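Local coordinates for cysteine-rich repeat secretory protein 2 (Arabidopsis thaliana, PDB 6GRE), which modulates cell-to-cell trafficking in plants, lowering plasmodesmatal permeability through callose deposition during salicylic acid-triggered immune responses, at residues D133-A136 against L137-S141; S19-S22 against G23-N27; V79-A82 against V83-G87. All blocks are in the same frame, centred on the assembly; numbering follows the deposited sequence.

Contact 1 of 3, residues D133-A136 against L137-S141; sequences DQDA and LTKAS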
ATOM      1  N   ASP A 133      15.919  10.680 -26.318  1.00 63.03           N
ATOM      2  CA  ASP A 133      15.539   9.269 -26.456  1.00 60.48           C
ATOM      3  C   ASP A 133      14.007   9.165 -26.453  1.00 58.40           C
ATOM      4  O   ASP A 133      13.392   8.822 -25.439  1.00 52.30           O
ATOM      5  CB  ASP A 133      16.193   8.421 -25.362  1.00 58.92           C
ATOM      6  CG  ASP A 133      16.109   6.918 -25.587  1.00 59.78           C
ATOM      7  OD1 ASP A 133      15.647   6.503 -26.664  1.00 60.29           O
ATOM      8  OD2 ASP A 133      16.510   6.175 -24.677  1.00 60.16           O
ATOM      9  N   GLN A 134      13.403   9.452 -27.610  1.00 57.65           N
ATOM     10  CA  GLN A 134      11.951   9.499 -27.759  1.00 57.49           C
ATOM     11  C   GLN A 134      11.348   8.097 -27.622  1.00 54.78           C
ATOM     12  O   GLN A 134      10.188   7.980 -27.252  1.00 56.18           O
ATOM     13  CB  GLN A 134      11.569  10.113 -29.108  1.00 61.72           C
ATOM     14  CG  GLN A 134      11.937  11.585 -29.228  1.00 61.34           C
ATOM     15  CD  GLN A 134      11.358  12.420 -28.112  1.00 64.44           C
ATOM     16  OE1 GLN A 134      12.086  13.038 -27.340  1.00 69.73           O
ATOM     17  NE2 GLN A 134      10.037  12.431 -28.007  1.00 63.53           N
ATOM     18  N   ASP A 135      12.134   7.058 -27.935  1.00 52.29           N
ATOM     19  CA  ASP A 135      11.705   5.668 -27.796  1.00 49.59           C
ATOM     20  C   ASP A 135      11.418   5.379 -26.318  1.00 46.61           C
ATOM     21  O   ASP A 135      10.379   4.813 -25.981  1.00 41.96           O
ATOM     22  CB  ASP A 135      12.753   4.690 -28.337  1.00 51.70           C
ATOM     23  CG  ASP A 135      12.410   3.226 -28.098  1.00 54.14           C
ATOM     24  OD1 ASP A 135      11.497   2.704 -28.791  1.00 54.69           O
ATOM     25  OD2 ASP A 135      13.052   2.618 -27.218  1.00 52.42           O
ATOM     26  N   ALA A 136      12.367   5.759 -25.457  1.00 37.51           N
ATOM     27  CA  ALA A 136      12.256   5.577 -24.031  1.00 37.67           C
ATOM     28  C   ALA A 136      11.105   6.441 -23.497  1.00 31.45           C
ATOM     29  O   ALA A 136      10.317   5.967 -22.683  1.00 27.69           O
ATOM     30  CB  ALA A 136      13.577   5.915 -23.367  1.00 37.19           C
ATOM     31  N   LEU A 137      11.020   7.704 -23.941  1.00 28.39           N
ATOM     32  CA  LEU A 137       9.995   8.627 -23.434  1.00 29.27           C
ATOM     33  C   LEU A 137       8.598   8.126 -23.825  1.00 29.19           C
ATOM     34  O   LEU A 137       7.657   8.155 -23.011  1.00 25.10           O
ATOM     35  CB  LEU A 137      10.247  10.035 -23.970  1.00 30.60           C
ATOM     36  CG  LEU A 137      11.505  10.711 -23.426  1.00 31.75           C
ATOM     37  CD1 LEU A 137      11.916  11.862 -24.325  1.00 33.20           C
ATOM     38  CD2 LEU A 137      11.299  11.193 -21.995  1.00 33.75           C
ATOM     39  N   THR A 138       8.483   7.631 -25.063  1.00 29.66           N
ATOM     40  CA  THR A 138       7.243   7.029 -25.575  1.00 30.52           C
ATOM     41  C   THR A 138       6.853   5.818 -24.734  1.00 26.64           C
ATOM     42  O   THR A 138       5.679   5.726 -24.344  1.00 24.91           O
ATOM     43  CB  THR A 138       7.377   6.591 -27.039  1.00 33.18           C
ATOM     44  OG1 THR A 138       7.330   7.794 -27.800  1.00 39.08           O
ATOM     45  CG2 THR A 138       6.292   5.630 -27.483  1.00 34.52           C
ATOM     46  N   LYS A 139       7.788   4.880 -24.536  1.00 24.78           N
ATOM     47  CA  LYS A 139       7.530   3.688 -23.768  1.00 25.05           C
ATOM     48  C   LYS A 139       7.044   4.041 -22.368  1.00 22.36           C
ATOM     49  O   LYS A 139       6.133   3.414 -21.889  1.00 21.51           O
ATOM     50  CB  LYS A 139       8.769   2.818 -23.543  1.00 26.56           C
ATOM     51  CG  LYS A 139       8.962   1.797 -24.628  1.00 26.25           C
ATOM     52  CD  LYS A 139      10.263   1.055 -24.566  1.00 27.09           C
ATOM     53  CE  LYS A 139      10.669   0.634 -25.962  1.00 29.39           C
ATOM     54  NZ  LYS A 139       9.485   0.300 -26.803  1.00 30.82           N
ATOM     55  N   ALA A 140       7.747   4.953 -21.692  1.00 20.48           N
ATOM     56  CA  ALA A 140       7.384   5.347 -20.351  1.00 17.91           C
ATOM     57  C   ALA A 140       5.973   5.934 -20.341  1.00 16.99           C
ATOM     58  O   ALA A 140       5.161   5.547 -19.539  1.00 16.30           O
ATOM     59  CB  ALA A 140       8.406   6.299 -19.788  1.00 18.14           C
ATOM     60  N   SER A 141       5.684   6.837 -21.290  1.00 17.44           N
ATOM     61  CA  SER A 141       4.361   7.448 -21.389  1.00 17.87           C
ATOM     62  C   SER A 141       3.264   6.388 -21.577  1.00 18.31           C
ATOM     63  O   SER A 141       2.195   6.403 -20.915  1.00 18.54           O
ATOM     64  CB  SER A 141       4.352   8.477 -22.516  1.00 19.60           C
ATOM     65  OG  SER A 141       3.054   9.006 -22.670  1.00 24.67           O
TER
HETATM   66  O   HOH W   1      11.033  -0.264 -29.340  1.00 50.91           O
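The first turns of helix 134-149, the first helix of the second Gnk2-homologous domain, carry i to i+4 pairs beginning with D133 and L137. D133 sits at the N-cap, and its backbone O takes the first helical bond from L137 N at 3.0 Å. The same carbonyl lies against the leucine side chain, L137 CG approaching D133 O to 3.3 Å. The Q134 chain, bent at chi2 (-55°), brings its OE1 to 3.2 Å from L137 CD1.

T138 doubles the grip on the next carbonyl. Its backbone N reaches Q134 O at 2.8 Å, and its hydroxyl OG1 donates to Q134 O at 2.9 Å. The two donors come from opposite faces of the carbonyl plane, each tilted by about 30°. OG1 can fold back this way because it lies beside the threonine's own backbone N (chi1 -75°).

One residue further along, D135 and K139 pair on the outer surface. Between the side chains the nearest approach is K139 CE to D135 OD2, 3.3 Å. The salt bridge itself is long, D135 OD1 to K139 NZ being 3.7 Å, and a water closes the triangle by donating to OD1 and accepting from NZ. A136, L137 and A140 rest on M129, and L137 also meets M194. With L137 and A140 turned to the fold and an i to i+4 acid-lysine pair on the exposed face, this is the start of an amphipathic helix.

Contact 2 of 3, residues S19-S22 against G23-N27; sequences SPSS and GYETN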
ATOM      1  N   SER A  19      -2.241   3.000  25.831  1.00 38.39           N
ATOM      2  CA  SER A  19      -1.566   2.864  27.114  1.00 41.96           C
ATOM      3  C   SER A  19      -0.858   1.515  27.181  1.00 42.15           C
ATOM      4  O   SER A  19      -1.303   0.546  26.575  1.00 36.94           O
ATOM      5  CB  SER A  19      -2.509   3.067  28.273  1.00 45.52           C
ATOM      6  OG  SER A  19      -3.779   2.491  28.016  1.00 49.11           O
ATOM      7  N   PRO A  20       0.258   1.424  27.935  1.00 44.75           N
ATOM      8  CA  PRO A  20       1.035   0.187  28.052  1.00 41.44           C
ATOM      9  C   PRO A  20       0.222  -0.981  28.620  1.00 38.65           C
ATOM     10  O   PRO A  20      -0.465  -0.836  29.648  1.00 38.73           O
ATOM     11  CB  PRO A  20       2.164   0.554  29.030  1.00 44.84           C
ATOM     12  CG  PRO A  20       1.629   1.754  29.786  1.00 45.25           C
ATOM     13  CD  PRO A  20       0.807   2.508  28.764  1.00 46.23           C
ATOM     14  N   SER A  21       0.279  -2.116  27.916  1.00 30.34           N
ATOM     15  CA  SER A  21      -0.379  -3.339  28.292  1.00 30.17           C
ATOM     16  C   SER A  21      -1.908  -3.168  28.349  1.00 27.93           C
ATOM     17  O   SER A  21      -2.618  -3.962  28.960  1.00 28.70           O
ATOM     18  CB  SER A  21       0.231  -3.864  29.565  1.00 32.73           C
ATOM     19  OG  SER A  21       1.579  -4.230  29.298  1.00 34.90           O
ATOM     20  N   SER A  22      -2.420  -2.173  27.609  1.00 25.77           N
ATOM     21  CA  SER A  22      -3.842  -1.940  27.453  1.00 27.20           C
ATOM     22  C   SER A  22      -4.433  -2.989  26.522  1.00 22.89           C
ATOM     23  O   SER A  22      -3.715  -3.668  25.784  1.00 21.77           O
ATOM     24  CB  SER A  22      -4.104  -0.563  26.890  1.00 31.53           C
ATOM     25  OG  SER A  22      -3.555  -0.460  25.577  1.00 34.95           O
ATOM     26  N   GLY A  23      -5.756  -3.093  26.535  1.00 20.44           N
ATOM     27  CA  GLY A  23      -6.444  -3.975  25.663  1.00 19.32           C
ATOM     28  C   GLY A  23      -6.125  -3.666  24.197  1.00 18.55           C
ATOM     29  O   GLY A  23      -6.047  -4.592  23.404  1.00 18.70           O
ATOM     30  N   TYR A  24      -6.056  -2.378  23.868  1.00 20.23           N
ATOM     31  CA  TYR A  24      -5.737  -1.979  22.476  1.00 19.42           C
ATOM     32  C   TYR A  24      -4.411  -2.615  22.060  1.00 20.17           C
ATOM     33  O   TYR A  24      -4.356  -3.248  20.987  1.00 20.17           O
ATOM     34  CB  TYR A  24      -5.694  -0.465  22.299  1.00 19.98           C
ATOM     35  CG  TYR A  24      -5.632  -0.075  20.848  1.00 21.84           C
ATOM     36  CD1 TYR A  24      -6.800   0.043  20.133  1.00 21.36           C
ATOM     37  CD2 TYR A  24      -4.431   0.041  20.177  1.00 20.52           C
ATOM     38  CE1 TYR A  24      -6.780   0.381  18.791  1.00 22.50           C
ATOM     39  CE2 TYR A  24      -4.391   0.364  18.831  1.00 20.53           C
ATOM     40  CZ  TYR A  24      -5.576   0.528  18.143  1.00 22.82           C
ATOM     41  OH  TYR A  24      -5.603   0.881  16.815  1.00 22.27           O
ATOM     42  N   GLU A  25      -3.361  -2.462  22.879  1.00 19.54           N
ATOM     43  CA  GLU A  25      -2.032  -3.008  22.565  1.00 19.71           C
ATOM     44  C   GLU A  25      -2.156  -4.519  22.360  1.00 18.97           C
ATOM     45  O   GLU A  25      -1.653  -5.078  21.395  1.00 18.62           O
ATOM     46  CB  GLU A  25      -0.999  -2.725  23.646  1.00 20.82           C
ATOM     47  CG  GLU A  25       0.374  -3.275  23.271  1.00 23.66           C
ATOM     48  CD  GLU A  25       1.475  -2.986  24.270  1.00 27.93           C
ATOM     49  OE1 GLU A  25       1.174  -2.942  25.446  1.00 33.14           O
ATOM     50  OE2 GLU A  25       2.620  -2.765  23.842  1.00 34.66           O
ATOM     51  N   THR A  26      -2.854  -5.217  23.269  1.00 18.17           N
ATOM     52  CA  THR A  26      -2.972  -6.640  23.189  1.00 17.49           C
ATOM     53  C   THR A  26      -3.746  -7.045  21.926  1.00 19.34           C
ATOM     54  O   THR A  26      -3.382  -7.982  21.232  1.00 19.80           O
ATOM     55  CB  THR A  26      -3.660  -7.204  24.445  1.00 18.43           C
ATOM     56  OG1 THR A  26      -2.858  -6.774  25.539  1.00 18.96           O
ATOM     57  CG2 THR A  26      -3.805  -8.704  24.402  1.00 17.63           C
ATOM     58  N   ASN A  27      -4.832  -6.330  21.634  1.00 19.25           N
ATOM     59  CA  ASN A  27      -5.647  -6.623  20.452  1.00 19.62           C
ATOM     60  C   ASN A  27      -4.852  -6.354  19.157  1.00 19.68           C
ATOM     61  O   ASN A  27      -4.968  -7.114  18.205  1.00 19.43           O
ATOM     62  CB  ASN A  27      -6.978  -5.866  20.517  1.00 21.44           C
ATOM     63  CG  ASN A  27      -7.910  -6.441  21.573  1.00 22.79           C
ATOM     64  OD1 ASN A  27      -7.799  -7.610  21.935  1.00 22.72           O
ATOM     65  ND2 ASN A  27      -8.873  -5.648  22.000  1.00 25.24           N
TER
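S22 and E25 meet at the N-terminus of helix 23-38, where a type II beta turn from S19 to S22 runs straight into the first helix of the first Gnk2-homologous domain. S22 is a serine N-cap with a weak capping bond; separately, E25, three residues on, accepts from S21 N.

The side-chain bonds come first. S22 OG accepts from E25 N over a long, weak but straight bond of 3.4 Å (170°), while donating its own proton to S19 O at 2.7 Å, in the carbonyl plane and on a lone pair. With chi1 at 64°, OG sits between the backbone N and the carbonyl carbon, in position to serve both turn and helix. Farther off, Y24 OH is hydrogen-bonded to Y94 O.

Backbone bonds complete the joint. S22 N also donates to S19 O, at 3.1 Å, closing the turn, and T26 N reaches S22 O at 3.1 Å to start the helical pattern.

In the apolar and aromatic packing, Y24 turns its ring away from the cap to meet Y94 edge-to-face, and E25 leans on F18.

The carboxylate makes the remaining bond. Coming back from the first turn, the extended E25 chain brings it to the beta turn, where S21 N meets E25 OE1 at 2.8 Å, nearly along the C-O axis.

Contact 3 of 3, residues V79-A82 against V83-G87; sequences VSSA and VAQVG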
ATOM      1  N   VAL A  79       4.715  -9.808   4.741  1.00 20.68           N
ATOM      2  CA  VAL A  79       3.828  -9.366   5.805  1.00 20.80           C
ATOM      3  C   VAL A  79       4.492  -9.611   7.165  1.00 21.57           C
ATOM      4  O   VAL A  79       4.405  -8.773   8.054  1.00 21.20           O
ATOM      5  CB  VAL A  79       2.448 -10.027   5.686  1.00 20.37           C
ATOM      6  CG1 VAL A  79       1.589  -9.792   6.918  1.00 21.13           C
ATOM      7  CG2 VAL A  79       1.738  -9.528   4.442  1.00 21.03           C
ATOM      8  N   SER A  80       5.183 -10.748   7.304  1.00 25.35           N
ATOM      9  CA  SER A  80       5.926 -11.031   8.529  1.00 26.55           C
ATOM     10  C   SER A  80       6.945  -9.926   8.808  1.00 24.85           C
ATOM     11  O   SER A  80       7.064  -9.474   9.948  1.00 28.26           O
ATOM     12  CB  SER A  80       6.607 -12.363   8.448  1.00 27.46           C
ATOM     13  OG  SER A  80       5.650 -13.402   8.452  1.00 31.64           O
ATOM     14  N   SER A  81       7.678  -9.515   7.763  1.00 24.40           N
ATOM     15  CA  SER A  81       8.679  -8.487   7.863  1.00 24.06           C
ATOM     16  C   SER A  81       8.027  -7.148   8.220  1.00 23.17           C
ATOM     17  O   SER A  81       8.558  -6.369   9.025  1.00 25.78           O
ATOM     18  CB  SER A  81       9.498  -8.383   6.593  1.00 25.19           C
ATOM     19  OG  SER A  81      10.369  -7.269   6.678  1.00 28.13           O
ATOM     20  N   ALA A  82       6.878  -6.859   7.602  1.00 21.74           N
ATOM     21  CA  ALA A  82       6.187  -5.620   7.886  1.00 21.82           C
ATOM     22  C   ALA A  82       5.808  -5.583   9.372  1.00 20.81           C
ATOM     23  O   ALA A  82       5.969  -4.568  10.012  1.00 25.73           O
ATOM     24  CB  ALA A  82       4.972  -5.471   6.996  1.00 20.88           C
ATOM     25  N   VAL A  83       5.247  -6.689   9.862  1.00 23.47           N
ATOM     26  CA  VAL A  83       4.816  -6.763  11.258  1.00 26.08           C
ATOM     27  C   VAL A  83       6.034  -6.571  12.179  1.00 30.52           C
ATOM     28  O   VAL A  83       5.948  -5.867  13.196  1.00 32.01           O
ATOM     29  CB  VAL A  83       4.087  -8.086  11.542  1.00 26.10           C
ATOM     30  CG1 VAL A  83       3.945  -8.320  13.044  1.00 28.53           C
ATOM     31  CG2 VAL A  83       2.728  -8.139  10.856  1.00 26.20           C
ATOM     32  N   ALA A  84       7.173  -7.164  11.799  1.00 31.26           N
ATOM     33  CA  ALA A  84       8.401  -7.122  12.618  1.00 33.74           C
ATOM     34  C   ALA A  84       8.985  -5.703  12.666  1.00 36.35           C
ATOM     35  O   ALA A  84       9.722  -5.390  13.604  1.00 40.80           O
ATOM     36  CB  ALA A  84       9.413  -8.110  12.089  1.00 34.90           C
ATOM     37  N   GLN A  85       8.680  -4.875  11.654  1.00 31.00           N
ATOM     38  CA  GLN A  85       9.255  -3.533  11.471  1.00 30.09           C
ATOM     39  C   GLN A  85       8.341  -2.444  12.044  1.00 33.99           C
ATOM     40  O   GLN A  85       8.831  -1.393  12.510  1.00 35.10           O
ATOM     41  CB  GLN A  85       9.481  -3.222   9.986  1.00 29.18           C
ATOM     42  CG  GLN A  85      10.591  -4.036   9.338  1.00 28.26           C
ATOM     43  CD  GLN A  85      10.883  -3.568   7.931  1.00 29.45           C
ATOM     44  OE1 GLN A  85      11.551  -2.563   7.726  1.00 30.05           O
ATOM     45  NE2 GLN A  85      10.389  -4.298   6.945  1.00 27.97           N
ATOM     46  N   VAL A  86       7.019  -2.655  11.959  1.00 30.58           N
ATOM     47  CA  VAL A  86       6.072  -1.613  12.291  1.00 27.50           C
ATOM     48  C   VAL A  86       6.131  -1.339  13.801  1.00 26.79           C
ATOM     49  O   VAL A  86       5.956  -0.201  14.221  1.00 25.53           O
ATOM     50  CB  VAL A  86       4.637  -1.918  11.807  1.00 27.04           C
ATOM     51  CG1 VAL A  86       3.963  -3.033  12.600  1.00 28.59           C
ATOM     52  CG2 VAL A  86       3.795  -0.654  11.798  1.00 27.77           C
ATOM     53  N   GLY A  87       6.356  -2.383  14.603  1.00 29.15           N
ATOM     54  CA  GLY A  87       6.479  -2.244  16.045  1.00 28.91           C
ATOM     55  C   GLY A  87       7.596  -1.282  16.405  1.00 29.92           C
ATOM     56  O   GLY A  87       7.420  -0.389  17.194  1.00 29.22           O
TER
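Q85 lays its side chain back over the preceding turn, across the carbonyl of S81, with CG only 3.1 Å from S81 O. Its amide NE2 then arrives 3.0 Å from S81 OG, in a bond weakened by a bent N-H angle of 127°; a second weak bond runs from NE2 to S81 O. The serine hydroxyl stands ready for this because it lies anti to its own backbone N, chi1 174°. The stronger partner of NE2 is N7 O, so the glutamine ties the helix to the N-terminal segment, where it also touches Y8.

Helix 72-90 belongs to the first Gnk2-homologous domain and packs on the antiparallel sheet and against helix 23-38. V79 and V83 line up one turn apart, CG1 of V79 meeting CG2 of V83 at 4.4 Å. Beyond that loose contact they pack against helix 23-38, V79 on F35 and V83 on L32 and V36, while V83 also reaches I105 on the sheet. A82 and V86 both pack on L98 and I105, and V86 adds Y107.

Along the backbone the helical bonding shifts near Q85. The i to i+4 bond from Q85 N to S81 O is weak, and the same N also donates to A82 O, three residues back, at 3.2 Å from above the carbonyl plane. V86 N meets the same A82 O at 2.9 Å, nearly head-on, so this carbonyl accepts from two successive amides.

In the fold
The chain is the tandem DUF26 (Gnk2-homologous) ectodomain of a membrane protein, and its three contacts are local, none touching another. Contacts 2 and 3 share the first domain, their centres about 18 Å apart: contact 2 opens helix 23-38 at the surface, and contact 3 lies partly buried within helix 72-90, which packs against that same helix. Contact 1 starts the corresponding first helix of the second domain, its centre about 52 Å from that of contact 2. Chemistry follows place: contact 2 has a weak serine cap, contact 1 a hydroxyl-to-carbonyl bond and a long, water-bridged ion pair, whereas contact 3 presents valines and alanine to sheet and helix, its polar edge being the weak S81-Q85 pairing.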